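Local coordinates for 303aa long hypothetical esterase (Sulfolobus tokodaii, PDB 3AIN), which probably hydrolyses carboxylic ester bonds, as a thermostable carboxylesterase of the hormone-sensitive-lipase-like group with an alpha/beta hydrolase fold, at residues 179-182 and 183-187; 312-315 and 316-320. The protein carries 1 engineered substitution. All blocks are in the same frame, centred on the assembly; numbering follows the deposited sequence.

In the fold
Followed from the N terminus, the chain reaches interaction 1 first, at the C-terminal end of helix 171-185, the helix that joins strand 164-169 to strand 192-196 in a beta-alpha-beta unit. It then passes through strands 255-260 and 283-288 before entering helix 303-321, where interaction 2 lies. Each contact is local, made within a single helix and its turns, so neither closes a long loop, and the two stand in series without nesting or crossing. The centres of interactions 1 and 2 are about 21 Å apart. Interaction 1 packs against helix 139-153, whereas residues 312-320 lean on strands 164-169, 192-196 and 255-260 and also meet the second subunit of the dimer.

Interaction 1: residues 179-182 and 183-187; sequences TAIL and SKKEN
Ser183 turns its hydroxyl back along the helix to the carbonyl of Thr179, one turn earlier, and OG donates to Thr179 O at 2.7 Å. With OG beside its own backbone N (chi1 -64°), the hydroxyl approaches from above the carbonyl plane, while Ser183 N, 2.9 Å from Thr179 O, comes from the opposite face. Two donors thus grip a single oxygen, and a buried hydroxyl is satisfied without leaving its helix. Thr179 CG2 lies 4.1 Å from Ser183 OG; the threonine's own hydroxyl bonds to Leu175 O, a turn further back.

Both residues also touch Leu148 of helix 139-153, so this side of helix 171-185 faces a neighbouring helix of the alpha/beta hydrolase fold. The helix follows what is probably the nucleophile elbow at its N-terminal end. Its C-terminal end is a Schellman motif, in which Asn187, with positive phi, is the C-prime residue and its N bonds to Lys184 O.

Around this last turn the lysines part company. Lys185 holds CG beside its backbone N (chi1 -51°), which sets CG 3.2 Å from Ile181 O; an extended chi2 then carries CD across Leu182 at an oblique angle, 4.1 Å from Leu182 CD2. Bends at chi3 and chi4 bring Lys185 NZ to 4.3 Å from Ile181 CG2. Lys184 keeps CB near Ile181 O, but its bent chain carries NZ away to the backbone oxygens of Asp248 and Asn250. Glu186 CG lies 3.4 Å from Leu182 O.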
ATOM      1  N   THR A 179      23.274  -2.320   0.994  1.00 13.20           N
ATOM      2  CA  THR A 179      23.541  -3.476   1.866  1.00 13.14           C
ATOM      3  C   THR A 179      23.049  -4.775   1.255  1.00 14.98           C
ATOM      4  O   THR A 179      23.760  -5.791   1.273  1.00 13.96           O
ATOM      5  CB  THR A 179      22.895  -3.268   3.255  1.00 12.26           C
ATOM      6  OG1 THR A 179      23.572  -2.170   3.888  1.00 15.23           O
ATOM      7  CG2 THR A 179      23.094  -4.488   4.121  1.00 15.24           C
ATOM      8  N   ALA A 180      21.874  -4.725   0.627  1.00 12.59           N
ATOM      9  CA  ALA A 180      21.376  -5.893  -0.087  1.00 13.59           C
ATOM     10  C   ALA A 180      22.264  -6.301  -1.264  1.00 15.59           C
ATOM     11  O   ALA A 180      22.544  -7.494  -1.430  1.00 15.92           O
ATOM     12  CB  ALA A 180      19.941  -5.687  -0.545  1.00 11.52           C
ATOM     13  N   ILE A 181      22.787  -5.326  -2.003  1.00 14.27           N
ATOM     14  CA  ILE A 181      23.719  -5.629  -3.104  1.00 13.52           C
ATOM     15  C   ILE A 181      24.982  -6.276  -2.545  1.00 14.26           C
ATOM     16  O   ILE A 181      25.475  -7.264  -3.097  1.00 16.42           O
ATOM     17  CB  ILE A 181      24.065  -4.380  -3.937  1.00 15.32           C
ATOM     18  CG1 ILE A 181      22.813  -3.938  -4.721  1.00 11.66           C
ATOM     19  CG2 ILE A 181      25.232  -4.674  -4.940  1.00 14.75           C
ATOM     20  CD1 ILE A 181      22.821  -2.484  -5.081  1.00 11.88           C
ATOM     21  N   LEU A 182      25.529  -5.689  -1.484  1.00 14.07           N
ATOM     22  CA  LEU A 182      26.778  -6.214  -0.905  1.00 16.08           C
ATOM     23  C   LEU A 182      26.602  -7.612  -0.309  1.00 18.67           C
ATOM     24  O   LEU A 182      27.548  -8.400  -0.294  1.00 18.58           O
ATOM     25  CB  LEU A 182      27.319  -5.259   0.160  1.00 15.92           C
ATOM     26  CG  LEU A 182      27.834  -3.914  -0.355  1.00 18.97           C
ATOM     27  CD1 LEU A 182      28.085  -2.932   0.790  1.00 16.24           C
ATOM     28  CD2 LEU A 182      29.061  -4.041  -1.261  1.00 21.70           C
ATOM     29  N   SER A 183      25.397  -7.895   0.187  1.00 15.77           N
ATOM     30  CA  SER A 183      25.055  -9.196   0.780  1.00 19.05           C
ATOM     31  C   SER A 183      25.037 -10.302  -0.268  1.00 27.20           C
ATOM     32  O   SER A 183      25.519 -11.414  -0.034  1.00 21.30           O
ATOM     33  CB  SER A 183      23.688  -9.116   1.488  1.00 20.10           C
ATOM     34  OG  SER A 183      23.730  -8.208   2.584  1.00 23.69           O
ATOM     35  N   LYS A 184      24.544  -9.978  -1.456  1.00 28.61           N
ATOM     36  CA  LYS A 184      24.534 -10.939  -2.551  1.00 32.07           C
ATOM     37  C   LYS A 184      25.960 -11.395  -2.862  1.00 34.01           C
ATOM     38  O   LYS A 184      26.243 -12.597  -2.953  1.00 33.47           O
ATOM     39  CB  LYS A 184      23.863 -10.319  -3.785  1.00 30.46           C
ATOM     40  CG  LYS A 184      24.453 -10.755  -5.104  1.00 38.53           C
ATOM     41  CD  LYS A 184      23.515 -10.407  -6.250  1.00 34.77           C
ATOM     42  CE  LYS A 184      23.915  -9.102  -6.911  1.00 29.92           C
ATOM     43  NZ  LYS A 184      23.487  -9.063  -8.360  1.00 23.96           N
ATOM     44  N   LYS A 185      26.885 -10.446  -2.786  1.00 35.36           N
ATOM     45  CA  LYS A 185      28.269 -10.686  -3.153  1.00 35.75           C
ATOM     46  C   LYS A 185      28.955 -11.608  -2.157  1.00 37.26           C
ATOM     47  O   LYS A 185      29.868 -12.340  -2.523  1.00 36.15           O
ATOM     48  CB  LYS A 185      29.031  -9.363  -3.253  1.00 37.23           C
ATOM     49  CG  LYS A 185      28.352  -8.320  -4.131  1.00 38.26           C
ATOM     50  CD  LYS A 185      29.109  -6.994  -4.093  1.00 47.54           C
ATOM     51  CE  LYS A 185      29.884  -6.753  -5.377  1.00 59.82           C
ATOM     52  NZ  LYS A 185      29.082  -5.984  -6.371  1.00 62.08           N
ATOM     53  N   GLU A 186      28.418 -11.668  -0.938  1.00 33.31           N
ATOM     54  CA  GLU A 186      28.967 -12.508   0.122  1.00 31.26           C
ATOM     55  C   GLU A 186      28.109 -13.725   0.444  1.00 31.83           C
ATOM     56  O   GLU A 186      28.169 -14.228   1.564  1.00 30.77           O
ATOM     57  CB  GLU A 186      29.149 -11.699   1.408  1.00 31.05           C
ATOM     58  CG  GLU A 186      29.879 -10.396   1.204  1.00 35.59           C
ATOM     59  CD  GLU A 186      31.082 -10.267   2.102  1.00 45.52           C
ATOM     60  OE1 GLU A 186      31.094 -10.912   3.170  1.00 44.93           O
ATOM     61  OE2 GLU A 186      31.971  -9.453   1.778  1.00 48.03           O
ATOM     62  N   ASN A 187      27.206 -14.081  -0.470  1.00 30.33           N
ATOM     63  CA  ASN A 187      26.241 -15.168  -0.266  1.00 32.24           C
ATOM     64  C   ASN A 187      25.410 -15.086   1.020  1.00 30.59           C
ATOM     65  O   ASN A 187      25.090 -16.103   1.630  1.00 29.63           O
ATOM     66  CB  ASN A 187      26.908 -16.549  -0.398  1.00 34.19           C
ATOM     67  CG  ASN A 187      25.963 -17.602  -0.974  1.00 44.43           C
ATOM     68  OD1 ASN A 187      26.242 -18.802  -0.926  1.00 52.12           O
ATOM     69  ND2 ASN A 187      24.810 -17.155  -1.461  1.00 51.90           N
TER

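Interaction 2: residues 312-315 and 316-320; sequences IGYV and LRKVF
From Ile312 to Val319 the backbone is regular alpha-helix, with four successive i to i+4 bonds, among them Lys318 N to Tyr314 O at 2.9 Å. This is part of helix 303-321, the C-terminal helix of the alpha/beta hydrolase fold, and its side chains are shared mainly between the sheet and the second subunit. On the side facing the sheet, Ile312 CG2 meets Leu316 CD1 at 4.3 Å; the isoleucine also packs on strands 192-196 and 255-260, and the leucine on Tyr192 and Ala165.

Tyr314 and Arg317 pack without a hydrogen bond between their side chains. The tyrosine holds CG anti to its backbone N (chi1 170°), with Lys318 CB over one face of the ring and Arg317 NH2 at its edge, near the ring plane. The Arg317 guanidinium lays one face over Tyr314 CA, with Arg317 NH2 3.6 Å from Tyr314 CA, while Arg317 NE bonds to Ser119 O. Lys318 bends at chi3 (78°), and its NZ forms salt bridges with Glu303 and Asp307 of the second subunit. Its aliphatic part passes close to the phenol oxygen, which is buried without a polar partner: Tyr314 OH lies 3.7 Å from Lys318 CD.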
ATOM      1  N   ILE A 312       3.997  -1.920   5.100  1.00 12.20           N
ATOM      2  CA  ILE A 312       5.308  -2.481   5.458  1.00 12.67           C
ATOM      3  C   ILE A 312       5.151  -3.684   6.411  1.00 16.51           C
ATOM      4  O   ILE A 312       5.769  -4.737   6.207  1.00 17.33           O
ATOM      5  CB  ILE A 312       6.200  -1.408   6.138  1.00 14.37           C
ATOM      6  CG1 ILE A 312       6.573  -0.341   5.111  1.00 12.22           C
ATOM      7  CG2 ILE A 312       7.454  -2.075   6.753  1.00 13.87           C
ATOM      8  CD1 ILE A 312       7.150   0.943   5.718  1.00 14.55           C
ATOM      9  N   GLY A 313       4.294  -3.529   7.411  1.00 14.30           N
ATOM     10  CA  GLY A 313       4.005  -4.593   8.394  1.00 14.63           C
ATOM     11  C   GLY A 313       3.387  -5.820   7.742  1.00 20.67           C
ATOM     12  O   GLY A 313       3.869  -6.943   7.937  1.00 17.96           O
ATOM     13  N   TYR A 314       2.522  -5.588   6.755  1.00 15.30           N
ATOM     14  CA  TYR A 314       1.914  -6.705   6.064  1.00 15.12           C
ATOM     15  C   TYR A 314       2.925  -7.508   5.242  1.00 15.70           C
ATOM     16  O   TYR A 314       2.968  -8.736   5.347  1.00 16.35           O
ATOM     17  CB  TYR A 314       0.757  -6.277   5.152  1.00 15.13           C
ATOM     18  CG  TYR A 314       0.323  -7.436   4.275  1.00 14.90           C
ATOM     19  CD1 TYR A 314      -0.363  -8.501   4.816  1.00 28.06           C
ATOM     20  CD2 TYR A 314       0.842  -7.574   2.992  1.00 19.15           C
ATOM     21  CE1 TYR A 314      -0.680  -9.597   4.046  1.00 26.61           C
ATOM     22  CE2 TYR A 314       0.602  -8.688   2.244  1.00 24.53           C
ATOM     23  CZ  TYR A 314      -0.174  -9.696   2.767  1.00 28.78           C
ATOM     24  OH  TYR A 314      -0.293 -10.873   2.057  1.00 27.83           O
ATOM     25  N   VAL A 315       3.751  -6.834   4.441  1.00 14.62           N
ATOM     26  CA  VAL A 315       4.675  -7.573   3.582  1.00 14.64           C
ATOM     27  C   VAL A 315       5.707  -8.341   4.391  1.00 16.95           C
ATOM     28  O   VAL A 315       6.118  -9.426   3.998  1.00 16.24           O
ATOM     29  CB  VAL A 315       5.354  -6.745   2.466  1.00 14.43           C
ATOM     30  CG1 VAL A 315       4.275  -6.083   1.586  1.00 15.91           C
ATOM     31  CG2 VAL A 315       6.368  -5.710   3.024  1.00 18.98           C
ATOM     32  N   LEU A 316       6.160  -7.766   5.496  1.00 15.46           N
ATOM     33  CA  LEU A 316       7.152  -8.487   6.311  1.00 14.01           C
ATOM     34  C   LEU A 316       6.522  -9.646   7.088  1.00 14.18           C
ATOM     35  O   LEU A 316       7.130 -10.718   7.215  1.00 15.76           O
ATOM     36  CB  LEU A 316       7.871  -7.529   7.253  1.00 13.11           C
ATOM     37  CG  LEU A 316       8.823  -6.563   6.529  1.00 13.18           C
ATOM     38  CD1 LEU A 316       9.553  -5.689   7.542  1.00 16.22           C
ATOM     39  CD2 LEU A 316       9.813  -7.304   5.580  1.00 16.40           C
ATOM     40  N   ARG A 317       5.300  -9.470   7.566  1.00 14.21           N
ATOM     41  CA  ARG A 317       4.619 -10.615   8.201  1.00 15.85           C
ATOM     42  C   ARG A 317       4.427 -11.736   7.199  1.00 18.79           C
ATOM     43  O   ARG A 317       4.605 -12.926   7.518  1.00 19.49           O
ATOM     44  CB  ARG A 317       3.293 -10.208   8.840  1.00 16.63           C
ATOM     45  CG  ARG A 317       3.481  -9.391  10.103  1.00 18.04           C
ATOM     46  CD  ARG A 317       2.155  -9.085  10.802  1.00 25.06           C
ATOM     47  NE  ARG A 317       1.433  -7.973  10.183  1.00 50.29           N
ATOM     48  CZ  ARG A 317       0.297  -8.106   9.503  1.00 49.61           C
ATOM     49  NH1 ARG A 317      -0.233  -9.308   9.322  1.00 53.85           N
ATOM     50  NH2 ARG A 317      -0.264  -7.053   8.926  1.00 47.97           N
ATOM     51  N   LYS A 318       4.050 -11.363   5.981  1.00 16.72           N
ATOM     52  CA  LYS A 318       3.877 -12.348   4.912  1.00 17.96           C
ATOM     53  C   LYS A 318       5.185 -13.087   4.646  1.00 20.81           C
ATOM     54  O   LYS A 318       5.208 -14.334   4.551  1.00 19.40           O
ATOM     55  CB  LYS A 318       3.368 -11.665   3.627  1.00 18.84           C
ATOM     56  CG  LYS A 318       3.380 -12.546   2.381  1.00 20.05           C
ATOM     57  CD  LYS A 318       3.126 -11.718   1.096  1.00 20.18           C
ATOM     58  CE  LYS A 318       4.400 -10.970   0.658  1.00 24.69           C
ATOM     59  NZ  LYS A 318       4.260 -10.361  -0.706  1.00 19.95           N
ATOM     60  N   VAL A 319       6.258 -12.339   4.382  1.00 18.04           N
ATOM     61  CA  VAL A 319       7.514 -12.999   4.014  1.00 19.91           C
ATOM     62  C   VAL A 319       8.137 -13.794   5.169  1.00 17.38           C
ATOM     63  O   VAL A 319       8.703 -14.850   4.931  1.00 23.73           O
ATOM     64  CB  VAL A 319       8.555 -12.028   3.374  1.00 20.89           C
ATOM     65  CG1 VAL A 319       9.225 -11.167   4.432  1.00 21.83           C
ATOM     66  CG2 VAL A 319       9.617 -12.823   2.610  1.00 25.30           C
ATOM     67  N   PHE A 320       8.021 -13.306   6.402  1.00 16.24           N
ATOM     68  CA  PHE A 320       8.649 -13.991   7.552  1.00 15.62           C
ATOM     69  C   PHE A 320       7.784 -15.167   7.996  1.00 19.78           C
ATOM     70  O   PHE A 320       8.293 -16.259   8.256  1.00 22.53           O
ATOM     71  CB  PHE A 320       8.823 -13.042   8.743  1.00 16.67           C
ATOM     72  CG  PHE A 320       9.941 -12.041   8.576  1.00 18.98           C
ATOM     73  CD1 PHE A 320      11.160 -12.419   8.032  1.00 18.77           C
ATOM     74  CD2 PHE A 320       9.817 -10.769   9.127  1.00 21.05           C
ATOM     75  CE1 PHE A 320      12.193 -11.476   7.888  1.00 20.21           C
ATOM     76  CE2 PHE A 320      10.877  -9.855   9.063  1.00 23.03           C
ATOM     77  CZ  PHE A 320      12.053 -10.221   8.444  1.00 20.85           C
TER